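Local coordinates for protein 1-pyrroline-5-carboxylate dehydrogenase (Thermus thermophilus, PDB 1UZB) that probably oxidises glutamate gamma-semialdehyde, the open-chain form of 1-pyrroline-5-carboxylate, to glutamate with a nicotinamide cofactor, at residues L56-A60 and G361-S365; A86-K91 and V198-T203; R112-L116 and K218-I222; A285-G291 and L490-N494. One frame throughout, in Å; residues are numbered along the deposited sequence.

Interaction 1. Residues L56-A60 and G361-S365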
loop_
_atom_site.group_PDB
_atom_site.type_symbol
_atom_site.label_atom_id
_atom_site.label_comp_id
_atom_site.label_asym_id
_atom_site.label_seq_id
_atom_site.Cartn_x
_atom_site.Cartn_y
_atom_site.Cartn_z
ATOM N N LEU A 56 20.507 17.216 -46.759
ATOM C CA LEU A 56 21.410 18.359 -46.787
ATOM C C LEU A 56 21.645 19.020 -45.436
ATOM O O LEU A 56 20.863 18.863 -44.499
ATOM C CB LEU A 56 20.874 19.407 -47.763
ATOM C CG LEU A 56 20.575 18.921 -49.184
ATOM C CD1 LEU A 56 19.966 20.051 -49.993
ATOM C CD2 LEU A 56 21.854 18.423 -49.833
ATOM N N ASN A 57 22.743 19.761 -45.357
ATOM C CA ASN A 57 23.115 20.500 -44.157
ATOM C C ASN A 57 22.430 21.862 -44.294
ATOM O O ASN A 57 22.792 22.654 -45.157
ATOM C CB ASN A 57 24.636 20.672 -44.130
ATOM C CG ASN A 57 25.118 21.506 -42.964
ATOM O OD1 ASN A 57 24.326 22.098 -42.233
ATOM N ND2 ASN A 57 26.432 21.568 -42.793
ATOM N N PRO A 58 21.433 22.158 -43.447
ATOM C CA PRO A 58 20.743 23.451 -43.551
ATOM C C PRO A 58 21.622 24.670 -43.289
ATOM O O PRO A 58 21.241 25.795 -43.618
ATOM C CB PRO A 58 19.597 23.318 -42.551
ATOM C CG PRO A 58 20.163 22.393 -41.508
ATOM C CD PRO A 58 20.880 21.349 -42.346
ATOM N N SER A 59 22.790 24.447 -42.694
ATOM C CA SER A 59 23.724 25.534 -42.416
ATOM C C SER A 59 24.604 25.813 -43.635
ATOM O O SER A 59 25.227 26.869 -43.732
ATOM C CB SER A 59 24.607 25.187 -41.213
ATOM O OG SER A 59 23.841 25.138 -40.021
ATOM N N ALA A 60 24.641 24.853 -44.554
ATOM C CA ALA A 60 25.421 24.940 -45.793
ATOM C C ALA A 60 24.816 23.870 -46.701
ATOM O O ALA A 60 25.384 22.789 -46.869
ATOM C CB ALA A 60 26.889 24.635 -45.514
ATOM N N GLY A 361 20.530 28.530 -35.128
ATOM C CA GLY A 361 21.124 27.969 -36.320
ATOM C C GLY A 361 20.170 28.374 -37.433
ATOM O O GLY A 361 19.433 29.350 -37.288
ATOM N N PRO A 362 20.151 27.648 -38.555
ATOM C CA PRO A 362 19.277 27.937 -39.694
ATOM C C PRO A 362 17.942 27.224 -39.534
ATOM O O PRO A 362 17.810 26.335 -38.691
ATOM C CB PRO A 362 20.055 27.345 -40.854
ATOM C CG PRO A 362 20.568 26.074 -40.236
ATOM C CD PRO A 362 21.056 26.525 -38.863
ATOM N N VAL A 363 16.943 27.612 -40.322
ATOM C CA VAL A 363 15.687 26.880 -40.272
ATOM C C VAL A 363 16.023 25.613 -41.065
ATOM O O VAL A 363 17.025 25.572 -41.788
ATOM C CB VAL A 363 14.496 27.676 -40.865
ATOM C CG1 VAL A 363 14.165 28.843 -39.942
ATOM C CG2 VAL A 363 14.811 28.172 -42.257
ATOM N N VAL A 364 15.199 24.583 -40.938
ATOM C CA VAL A 364 15.508 23.291 -41.539
ATOM C C VAL A 364 15.627 23.092 -43.048
ATOM O O VAL A 364 16.382 22.224 -43.488
ATOM C CB VAL A 364 14.550 22.206 -40.976
ATOM C CG1 VAL A 364 13.242 22.197 -41.748
ATOM C CG2 VAL A 364 15.229 20.846 -41.008
ATOM N N SER A 365 14.915 23.874 -43.847
ATOM C CA SER A 365 14.978 23.673 -45.294
ATOM C C SER A 365 14.620 24.923 -46.068
ATOM O O SER A 365 14.152 25.906 -45.498
ATOM C CB SER A 365 14.009 22.565 -45.702
ATOM O OG SER A 365 12.671 22.976 -45.454
#
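Pro58 and Ser59 form the two middle corners of a type I beta turn, Asn57 to Ala60, and rest on the irregular chain 361-365, where the CA atoms of Pro58 and Val364 come within 5.6 Å. This turn follows strand 52-57, and the loop it touches leads into helix 366-379, whose N-cap is Ser365. Proline suits the first corner, since its ring holds phi at -63°, close to what a type I turn needs. An Asx turn tightens the bend: Asn57 OD1 accepts from Ser59 N at 2.8 Å, the donor standing above the carbonyl plane. Asn57 ND2 is tied in turn to Glu63 OE1, so both ends of the amide are used.

Across the contact two proline rings meet at a slant, Pro58 CB lying 3.7 Å from Pro362 CG. Pro58 CB also presses on two carbonyl oxygens, with Val363 O and Val364 O each 3.5 Å away. In return, Pro362 CB approaches Pro58 O at 3.4 Å. Ser59 OG, turned away from its own carbonyl carbon (chi1 -67°), skims the ring at Pro362 CD, 3.3 Å off, while its hydrogen bond is made to Ala354 N. Gln318 holds the loop through Gly361 N and Pro362 O.

Since the two segments share no hydrogen bond, they fit together by shape: rigid rings, whose nitrogens carry no N-H, pack against each other and against carbonyl oxygens in a buried place. Ser59 N is met within the turn, whereas Ser59 OG and Pro362 O bond to other parts of the chain.

Interaction 2. Residues A86-K91 and V198-T203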
loop_
_atom_site.group_PDB
_atom_site.type_symbol
_atom_site.label_atom_id
_atom_site.label_comp_id
_atom_site.label_asym_id
_atom_site.label_seq_id
_atom_site.Cartn_x
_atom_site.Cartn_y
_atom_site.Cartn_z
ATOM N N ALA A 86 6.417 -10.810 -37.266
ATOM C CA ALA A 86 7.131 -10.612 -36.011
ATOM C C ALA A 86 6.158 -10.488 -34.838
ATOM O O ALA A 86 6.403 -11.021 -33.751
ATOM C CB ALA A 86 8.004 -9.365 -36.102
ATOM N N PHE A 87 5.052 -9.790 -35.064
ATOM C CA PHE A 87 4.052 -9.594 -34.022
ATOM C C PHE A 87 3.588 -10.911 -33.407
ATOM O O PHE A 87 3.407 -11.004 -32.192
ATOM C CB PHE A 87 2.845 -8.845 -34.588
ATOM C CG PHE A 87 1.735 -8.647 -33.596
ATOM C CD1 PHE A 87 1.891 -7.784 -32.513
ATOM C CD2 PHE A 87 0.529 -9.323 -33.743
ATOM C CE1 PHE A 87 0.857 -7.600 -31.594
ATOM C CE2 PHE A 87 -0.510 -9.146 -32.831
ATOM C CZ PHE A 87 -0.347 -8.285 -31.756
ATOM N N LYS A 88 3.404 -11.926 -34.249
ATOM C CA LYS A 88 2.939 -13.232 -33.784
ATOM C C LYS A 88 3.717 -13.779 -32.595
ATOM O O LYS A 88 3.135 -14.405 -31.709
ATOM C CB LYS A 88 2.972 -14.257 -34.923
ATOM C CG LYS A 88 1.830 -14.121 -35.915
ATOM C CD LYS A 88 1.893 -15.207 -36.980
ATOM C CE LYS A 88 0.693 -15.143 -37.912
ATOM N NZ LYS A 88 0.581 -13.825 -38.593
ATOM N N THR A 89 5.028 -13.553 -32.577
ATOM C CA THR A 89 5.850 -14.036 -31.472
ATOM C C THR A 89 6.257 -12.941 -30.486
ATOM O O THR A 89 6.355 -13.193 -29.289
ATOM C CB THR A 89 7.124 -14.752 -31.983
ATOM O OG1 THR A 89 7.832 -13.899 -32.891
ATOM C CG2 THR A 89 6.752 -16.052 -32.684
ATOM N N TRP A 90 6.478 -11.726 -30.983
ATOM C CA TRP A 90 6.872 -10.607 -30.127
ATOM C C TRP A 90 5.816 -10.317 -29.058
ATOM O O TRP A 90 6.144 -9.988 -27.915
ATOM C CB TRP A 90 7.114 -9.366 -30.995
ATOM C CG TRP A 90 7.496 -8.112 -30.248
ATOM C CD1 TRP A 90 6.779 -6.948 -30.182
ATOM C CD2 TRP A 90 8.705 -7.880 -29.510
ATOM N NE1 TRP A 90 7.467 -6.007 -29.453
ATOM C CE2 TRP A 90 8.652 -6.551 -29.029
ATOM C CE3 TRP A 90 9.828 -8.665 -29.212
ATOM C CZ2 TRP A 90 9.678 -5.989 -28.266
ATOM C CZ3 TRP A 90 10.851 -8.105 -28.453
ATOM C CH2 TRP A 90 10.766 -6.778 -27.990
ATOM N N LYS A 91 4.548 -10.455 -29.426
ATOM C CA LYS A 91 3.462 -10.202 -28.486
ATOM C C LYS A 91 3.491 -11.191 -27.324
ATOM O O LYS A 91 2.956 -10.900 -26.252
ATOM C CB LYS A 91 2.110 -10.303 -29.197
ATOM C CG LYS A 91 1.722 -11.725 -29.578
ATOM C CD LYS A 91 0.440 -11.754 -30.392
ATOM C CE LYS A 91 0.015 -13.183 -30.685
ATOM N NZ LYS A 91 -0.331 -13.924 -29.443
ATOM N N VAL A 198 6.090 -0.550 -29.189
ATOM C CA VAL A 198 6.891 -1.769 -29.209
ATOM C C VAL A 198 7.105 -2.371 -27.821
ATOM O O VAL A 198 7.102 -3.589 -27.662
ATOM C CB VAL A 198 8.265 -1.498 -29.876
ATOM C CG1 VAL A 198 9.230 -2.649 -29.619
ATOM C CG2 VAL A 198 8.072 -1.300 -31.372
ATOM N N ALA A 199 7.276 -1.518 -26.819
ATOM C CA ALA A 199 7.512 -1.984 -25.457
ATOM C C ALA A 199 6.448 -2.953 -24.959
ATOM O O ALA A 199 6.762 -3.943 -24.288
ATOM C CB ALA A 199 7.606 -0.794 -24.510
ATOM N N VAL A 200 5.193 -2.678 -25.291
ATOM C CA VAL A 200 4.103 -3.523 -24.836
ATOM C C VAL A 200 3.687 -4.632 -25.797
ATOM O O VAL A 200 2.650 -5.269 -25.598
ATOM C CB VAL A 200 2.862 -2.677 -24.453
ATOM C CG1 VAL A 200 3.196 -1.784 -23.265
ATOM C CG2 VAL A 200 2.400 -1.847 -25.643
ATOM N N GLY A 201 4.475 -4.860 -26.847
ATOM C CA GLY A 201 4.157 -5.956 -27.746
ATOM C C GLY A 201 3.725 -5.683 -29.170
ATOM O O GLY A 201 3.438 -6.624 -29.905
ATOM N N ASN A 202 3.653 -4.419 -29.570
ATOM C CA ASN A 202 3.270 -4.097 -30.940
ATOM C C ASN A 202 4.525 -4.097 -31.804
ATOM O O ASN A 202 5.648 -4.156 -31.291
ATOM C CB ASN A 202 2.636 -2.706 -31.003
ATOM C CG ASN A 202 1.353 -2.609 -30.211
ATOM O OD1 ASN A 202 0.299 -3.062 -30.655
ATOM N ND2 ASN A 202 1.436 -2.019 -29.024
ATOM N N THR A 203 4.335 -4.049 -33.119
ATOM C CA THR A 203 5.459 -3.967 -34.043
ATOM C C THR A 203 5.223 -2.693 -34.847
ATOM O O THR A 203 4.078 -2.258 -35.023
ATOM C CB THR A 203 5.579 -5.209 -34.944
ATOM O OG1 THR A 203 4.380 -5.379 -35.704
ATOM C CG2 THR A 203 5.837 -6.445 -34.088
#
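Val198 O is held by two donors: Trp90 NE1 reaches it at 3.0 Å, in the carbonyl plane and on a lone pair, and Gly201 N closes on it from within its own segment. The bond from the indole is bent, 141° at the hydrogen, and the oxygen is tilted from the ring plane. Swinging CG opposite to its backbone N (chi1 179°) carries the Trp90 ring off helix 73-90 to this spot. There its CZ2 also packs on Val198 CG1 at 3.6 Å, the two side chains crossing at about a right angle. An alanine here lacks the indole, and Val198 O would probably be left with Gly201 N as its donor within the two segments, with a gap beside Val198 CG1.

Gly201 O, buried without a polar partner, sits at the edge of the Phe87 ring, 3.2 Å from CE1. Lys91 CD lies over one face of that ring, toward its rim. Thr203 splits its roles: OG1 bonds to Ala83 O, while CG2 lies 3.6 Å from Phe87 N and close to Ala86 CB.

Gly201 is the C-prime residue of a Schellman motif ending helix 188-199, with Asn202 N returning to Pro197 O; its positive phi of 113° would jam a side chain. The turn lies in a beta-alpha-beta crossover, from strand 165-180 through this helix to parallel strand 203-207, as in Rossmann-like dinucleotide-binding domains.

Interaction 3. Residues R112-L116 and K218-I222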
loop_
_atom_site.group_PDB
_atom_site.type_symbol
_atom_site.label_atom_id
_atom_site.label_comp_id
_atom_site.label_asym_id
_atom_site.label_seq_id
_atom_site.Cartn_x
_atom_site.Cartn_y
_atom_site.Cartn_z
ATOM N N ARG A 112 26.416 6.478 -27.397
ATOM C CA ARG A 112 26.592 7.133 -28.695
ATOM C C ARG A 112 26.003 8.543 -28.679
ATOM O O ARG A 112 25.736 9.132 -29.729
ATOM C CB ARG A 112 25.922 6.316 -29.806
ATOM C CG ARG A 112 26.594 4.981 -30.085
ATOM C CD ARG A 112 25.938 4.249 -31.248
ATOM N NE ARG A 112 26.039 4.991 -32.503
ATOM C CZ ARG A 112 25.637 4.524 -33.682
ATOM N NH1 ARG A 112 25.765 5.266 -34.774
ATOM N NH2 ARG A 112 25.107 3.313 -33.769
ATOM N N LYS A 113 25.823 9.080 -27.478
ATOM C CA LYS A 113 25.232 10.400 -27.291
ATOM C C LYS A 113 25.865 11.535 -28.097
ATOM O O LYS A 113 25.164 12.242 -28.827
ATOM C CB LYS A 113 25.238 10.750 -25.799
ATOM C CG LYS A 113 24.529 12.045 -25.440
ATOM C CD LYS A 113 24.012 12.014 -24.003
ATOM C CE LYS A 113 25.105 11.690 -22.998
ATOM N NZ LYS A 113 24.592 11.796 -21.606
ATOM N N ARG A 114 27.179 11.715 -27.980
ATOM C CA ARG A 114 27.848 12.794 -28.700
ATOM C C ARG A 114 27.694 12.670 -30.218
ATOM O O ARG A 114 27.493 13.670 -30.916
ATOM C CB ARG A 114 29.331 12.842 -28.320
ATOM C CG ARG A 114 29.607 13.225 -26.861
ATOM C CD ARG A 114 29.297 14.698 -26.575
ATOM N NE ARG A 114 27.985 14.908 -25.962
ATOM C CZ ARG A 114 27.698 14.647 -24.690
ATOM N NH1 ARG A 114 28.630 14.161 -23.879
ATOM N NH2 ARG A 114 26.479 14.882 -24.221
ATOM N N GLU A 115 27.784 11.446 -30.725
ATOM C CA GLU A 115 27.635 11.199 -32.156
ATOM C C GLU A 115 26.237 11.601 -32.628
ATOM O O GLU A 115 26.082 12.255 -33.660
ATOM C CB GLU A 115 27.857 9.718 -32.462
ATOM C CG GLU A 115 27.857 9.388 -33.944
ATOM C CD GLU A 115 27.658 7.909 -34.213
ATOM O OE1 GLU A 115 28.015 7.087 -33.343
ATOM O OE2 GLU A 115 27.148 7.568 -35.301
ATOM N N LEU A 116 25.217 11.195 -31.876
ATOM C CA LEU A 116 23.843 11.524 -32.238
ATOM C C LEU A 116 23.599 13.033 -32.172
ATOM O O LEU A 116 22.938 13.595 -33.041
ATOM C CB LEU A 116 22.863 10.776 -31.328
ATOM C CG LEU A 116 22.822 9.259 -31.556
ATOM C CD1 LEU A 116 21.977 8.601 -30.482
ATOM C CD2 LEU A 116 22.267 8.957 -32.943
ATOM N N LYS A 218 20.611 6.165 -37.894
ATOM C CA LYS A 218 21.524 5.903 -36.788
ATOM C C LYS A 218 20.774 5.353 -35.581
ATOM O O LYS A 218 21.312 4.537 -34.832
ATOM C CB LYS A 218 22.306 7.167 -36.416
ATOM C CG LYS A 218 23.290 7.592 -37.493
ATOM C CD LYS A 218 24.205 8.708 -37.015
ATOM C CE LYS A 218 25.240 9.055 -38.072
ATOM N NZ LYS A 218 26.260 10.000 -37.548
ATOM N N VAL A 219 19.533 5.791 -35.384
ATOM C CA VAL A 219 18.746 5.263 -34.279
ATOM C C VAL A 219 18.470 3.786 -34.582
ATOM O O VAL A 219 18.509 2.947 -33.684
ATOM C CB VAL A 219 17.419 6.045 -34.105
ATOM C CG1 VAL A 219 16.499 5.315 -33.133
ATOM C CG2 VAL A 219 17.721 7.452 -33.586
ATOM N N PHE A 220 18.215 3.457 -35.847
ATOM C CA PHE A 220 17.972 2.061 -36.189
ATOM C C PHE A 220 19.215 1.196 -36.049
ATOM O O PHE A 220 19.109 -0.006 -35.802
ATOM C CB PHE A 220 17.349 1.919 -37.579
ATOM C CG PHE A 220 15.856 1.811 -37.534
ATOM C CD1 PHE A 220 15.074 2.938 -37.304
ATOM C CD2 PHE A 220 15.233 0.568 -37.605
ATOM C CE1 PHE A 220 13.699 2.831 -37.134
ATOM C CE2 PHE A 220 13.856 0.448 -37.437
ATOM C CZ PHE A 220 13.086 1.583 -37.200
ATOM N N GLU A 221 20.394 1.793 -36.192
ATOM C CA GLU A 221 21.621 1.030 -35.999
ATOM C C GLU A 221 21.608 0.573 -34.541
ATOM O O GLU A 221 22.016 -0.540 -34.222
ATOM C CB GLU A 221 22.860 1.893 -36.240
ATOM C CG GLU A 221 23.178 2.169 -37.697
ATOM C CD GLU A 221 24.472 2.940 -37.854
ATOM O OE1 GLU A 221 24.573 4.046 -37.287
ATOM O OE2 GLU A 221 25.389 2.443 -38.540
ATOM N N ILE A 222 21.135 1.448 -33.656
ATOM C CA ILE A 222 21.055 1.123 -32.239
ATOM C C ILE A 222 20.029 0.012 -32.001
ATOM O O ILE A 222 20.294 -0.936 -31.258
ATOM C CB ILE A 222 20.693 2.374 -31.408
ATOM C CG1 ILE A 222 21.861 3.367 -31.448
ATOM C CG2 ILE A 222 20.384 1.981 -29.969
ATOM C CD1 ILE A 222 21.542 4.732 -30.862
HETATM O O HOH W 1 26.708 5.527 -37.407
HETATM O O HOH W 2 28.504 8.558 -37.190
#
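Arg112 reaches Glu221 by a chain bent at its third torsion (chi3 62°), whereas Glu115, one helical turn on, runs extended with CG opposite its backbone N. Together with Lys218 they build a salt-bridge network between the start of helix 113-124, of which Arg112 is the N-cap residue, and helix 213-226. The guanidinium grips Glu115 side-on, NE to OE1 and NH1 to OE2, the latter at 2.7 Å. NH1 of Arg112 also gives a nearly straight bond, 3.0 Å and 170°, to Glu221 OE1, which lies in the guanidinium plane although the two flat groups are turned 68° apart. A water donates to both Glu115 OE2 and Glu221 OE1. A leucine in place of Arg112 would probably leave these acids, 4.8 Å apart between those two oxygens, without their shared cation and with less to offset their like charge.

Lys218 NZ adds a weak, 3.4 Å bond to Glu115 OE2 and also meets Glu33, Thr119 and a water bridging back to that oxygen; Glu221 OE2 pairs with Arg36. Long chains suit this partly buried site, their charged ends reaching between helices. Aliphatic carbons pack beneath: Leu116 CD2 touches Lys218 CB, and Leu116 CD1 meets Ile222 CD1 tip to tip at 3.9 Å.

Interaction 4. Residues A285-G291 and L490-N494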
loop_
_atom_site.group_PDB
_atom_site.type_symbol
_atom_site.label_atom_id
_atom_site.label_comp_id
_atom_site.label_asym_id
_atom_site.label_seq_id
_atom_site.Cartn_x
_atom_site.Cartn_y
_atom_site.Cartn_z
ATOM N N ALA A 285 -5.790 6.090 -34.292
ATOM C CA ALA A 285 -4.877 7.091 -34.823
ATOM C C ALA A 285 -4.601 8.110 -33.736
ATOM O O ALA A 285 -5.527 8.737 -33.207
ATOM C CB ALA A 285 -5.486 7.773 -36.040
ATOM N N TYR A 286 -3.328 8.260 -33.395
ATOM C CA TYR A 286 -2.911 9.211 -32.378
ATOM C C TYR A 286 -2.149 10.300 -33.105
ATOM O O TYR A 286 -1.224 10.016 -33.862
ATOM C CB TYR A 286 -2.032 8.506 -31.341
ATOM C CG TYR A 286 -2.283 7.012 -31.205
ATOM C CD1 TYR A 286 -1.572 6.095 -31.976
ATOM C CD2 TYR A 286 -3.233 6.519 -30.310
ATOM C CE1 TYR A 286 -1.798 4.723 -31.858
ATOM C CE2 TYR A 286 -3.465 5.148 -30.184
ATOM C CZ TYR A 286 -2.741 4.255 -30.960
ATOM O OH TYR A 286 -2.942 2.895 -30.832
ATOM N N VAL A 287 -2.559 11.547 -32.905
ATOM C CA VAL A 287 -1.907 12.654 -33.583
ATOM C C VAL A 287 -1.569 13.833 -32.671
ATOM O O VAL A 287 -2.360 14.214 -31.807
ATOM C CB VAL A 287 -2.784 13.168 -34.753
ATOM C CG1 VAL A 287 -3.112 12.022 -35.706
ATOM C CG2 VAL A 287 -4.061 13.789 -34.215
ATOM N N GLU A 288 -0.370 14.380 -32.854
ATOM C CA GLU A 288 0.095 15.556 -32.114
ATOM C C GLU A 288 0.316 16.522 -33.267
ATOM O O GLU A 288 1.200 16.308 -34.100
ATOM C CB GLU A 288 1.405 15.260 -31.376
ATOM C CG GLU A 288 1.808 16.305 -30.336
ATOM C CD GLU A 288 2.802 17.330 -30.860
ATOM O OE1 GLU A 288 2.412 18.207 -31.662
ATOM O OE2 GLU A 288 3.985 17.250 -30.467
ATOM N N THR A 289 -0.484 17.584 -33.305
ATOM C CA THR A 289 -0.469 18.522 -34.418
ATOM C C THR A 289 -0.040 19.976 -34.237
ATOM O O THR A 289 -0.532 20.855 -34.949
ATOM C CB THR A 289 -1.853 18.509 -35.075
ATOM O OG1 THR A 289 -2.856 18.568 -34.051
ATOM C CG2 THR A 289 -2.046 17.229 -35.875
ATOM N N GLY A 290 0.862 20.231 -33.299
ATOM C CA GLY A 290 1.351 21.587 -33.104
ATOM C C GLY A 290 0.482 22.521 -32.291
ATOM O O GLY A 290 -0.481 22.099 -31.655
ATOM N N GLY A 291 0.837 23.803 -32.302
ATOM C CA GLY A 291 0.072 24.785 -31.554
ATOM C C GLY A 291 0.434 26.224 -31.875
ATOM O O GLY A 291 1.268 26.491 -32.741
ATOM N N LEU A 490 -7.187 21.522 -31.563
ATOM C CA LEU A 490 -6.487 21.102 -32.767
ATOM C C LEU A 490 -4.994 20.838 -32.605
ATOM O O LEU A 490 -4.258 20.732 -33.590
ATOM C CB LEU A 490 -6.777 22.071 -33.923
ATOM C CG LEU A 490 -8.247 22.005 -34.372
ATOM C CD1 LEU A 490 -8.441 22.856 -35.621
ATOM C CD2 LEU A 490 -8.659 20.560 -34.647
ATOM N N SER A 491 -4.548 20.730 -31.355
ATOM C CA SER A 491 -3.158 20.390 -31.086
ATOM C C SER A 491 -3.043 18.864 -31.062
ATOM O O SER A 491 -1.952 18.320 -30.906
ATOM C CB SER A 491 -2.691 20.981 -29.757
ATOM O OG SER A 491 -2.497 22.376 -29.901
ATOM N N GLY A 492 -4.171 18.174 -31.214
ATOM C CA GLY A 492 -4.110 16.725 -31.246
ATOM C C GLY A 492 -5.111 15.947 -30.425
ATOM O O GLY A 492 -6.101 16.486 -29.933
ATOM N N THR A 493 -4.825 14.659 -30.269
ATOM C CA THR A 493 -5.688 13.742 -29.535
ATOM C C THR A 493 -5.349 13.570 -28.051
ATOM O O THR A 493 -5.897 12.693 -27.391
ATOM C CB THR A 493 -5.683 12.361 -30.216
ATOM O OG1 THR A 493 -4.331 11.967 -30.477
ATOM C CG2 THR A 493 -6.444 12.415 -31.529
ATOM N N ASN A 494 -4.458 14.411 -27.535
ATOM C CA ASN A 494 -4.062 14.370 -26.128
ATOM C C ASN A 494 -3.384 13.066 -25.716
ATOM O O ASN A 494 -3.590 12.577 -24.605
ATOM C CB ASN A 494 -5.276 14.639 -25.218
ATOM C CG ASN A 494 -4.877 14.995 -23.789
ATOM O OD1 ASN A 494 -5.215 14.287 -22.842
ATOM N ND2 ASN A 494 -4.156 16.103 -23.634
#
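This is a strand-to-loop contact, a single beta bridge between Glu288 and Gly492, by which loop 490-494 lines the edge of strand 284-288 in a buried place that a neighbouring subunit helps to cover. Val287 is held from both its polar atoms: its O accepts from Thr493 N at 2.9 Å, and its N gives to Thr493 OG1 at 3.0 Å. That hydroxyl stands between its own backbone N and carbonyl carbon (chi1 48°), which lets it replace a backbone carbonyl as acceptor. Farther on, Thr289 N donates to Ser491 O at 2.9 Å, and Thr289 OG1 to Leu490 O at 2.6 Å. Ser491 OG answers with a bond to Gly290 O, 2.7 Å long and in the carbonyl plane. Gly492 must be bare, since a CB would strike Val287 O. Glu288, Thr289, Gly290 and Gly291 match the glutamate signature of aldehyde dehydrogenases, and in the conformer given Glu288 touches Cys322, consistent with a place near the active site.

On its other edge the strand pairs in parallel with strand 255-259, through Tyr286 and Glu288. Helix 262-272 packs by Leu262 against Thr289 and Leu490, and Phe282 of a neighbouring subunit packs on Val287 and Thr289.

From the N terminus, 56-60 opens the longest of the loops, which interaction 1 closes some 300 residues later at 361-365, joining the turn after strand 52-57 to the loop before helix 366-379. Interactions 2 and 3 both lie within that span and cross each other, 86-91 then 112-116 opening, 198-203 then 218-222 closing; they fasten early helices onto helices 188-199 and 213-226. Interaction 4 opens at 285-291, after both have closed, and crosses interaction 1, since its partner 490-494 follows 361-365. It binds the sheet strand 284-288 to a loop near the C-terminal end. Interactions 1 and 2 are farthest apart, their centres about 37 Å from each other.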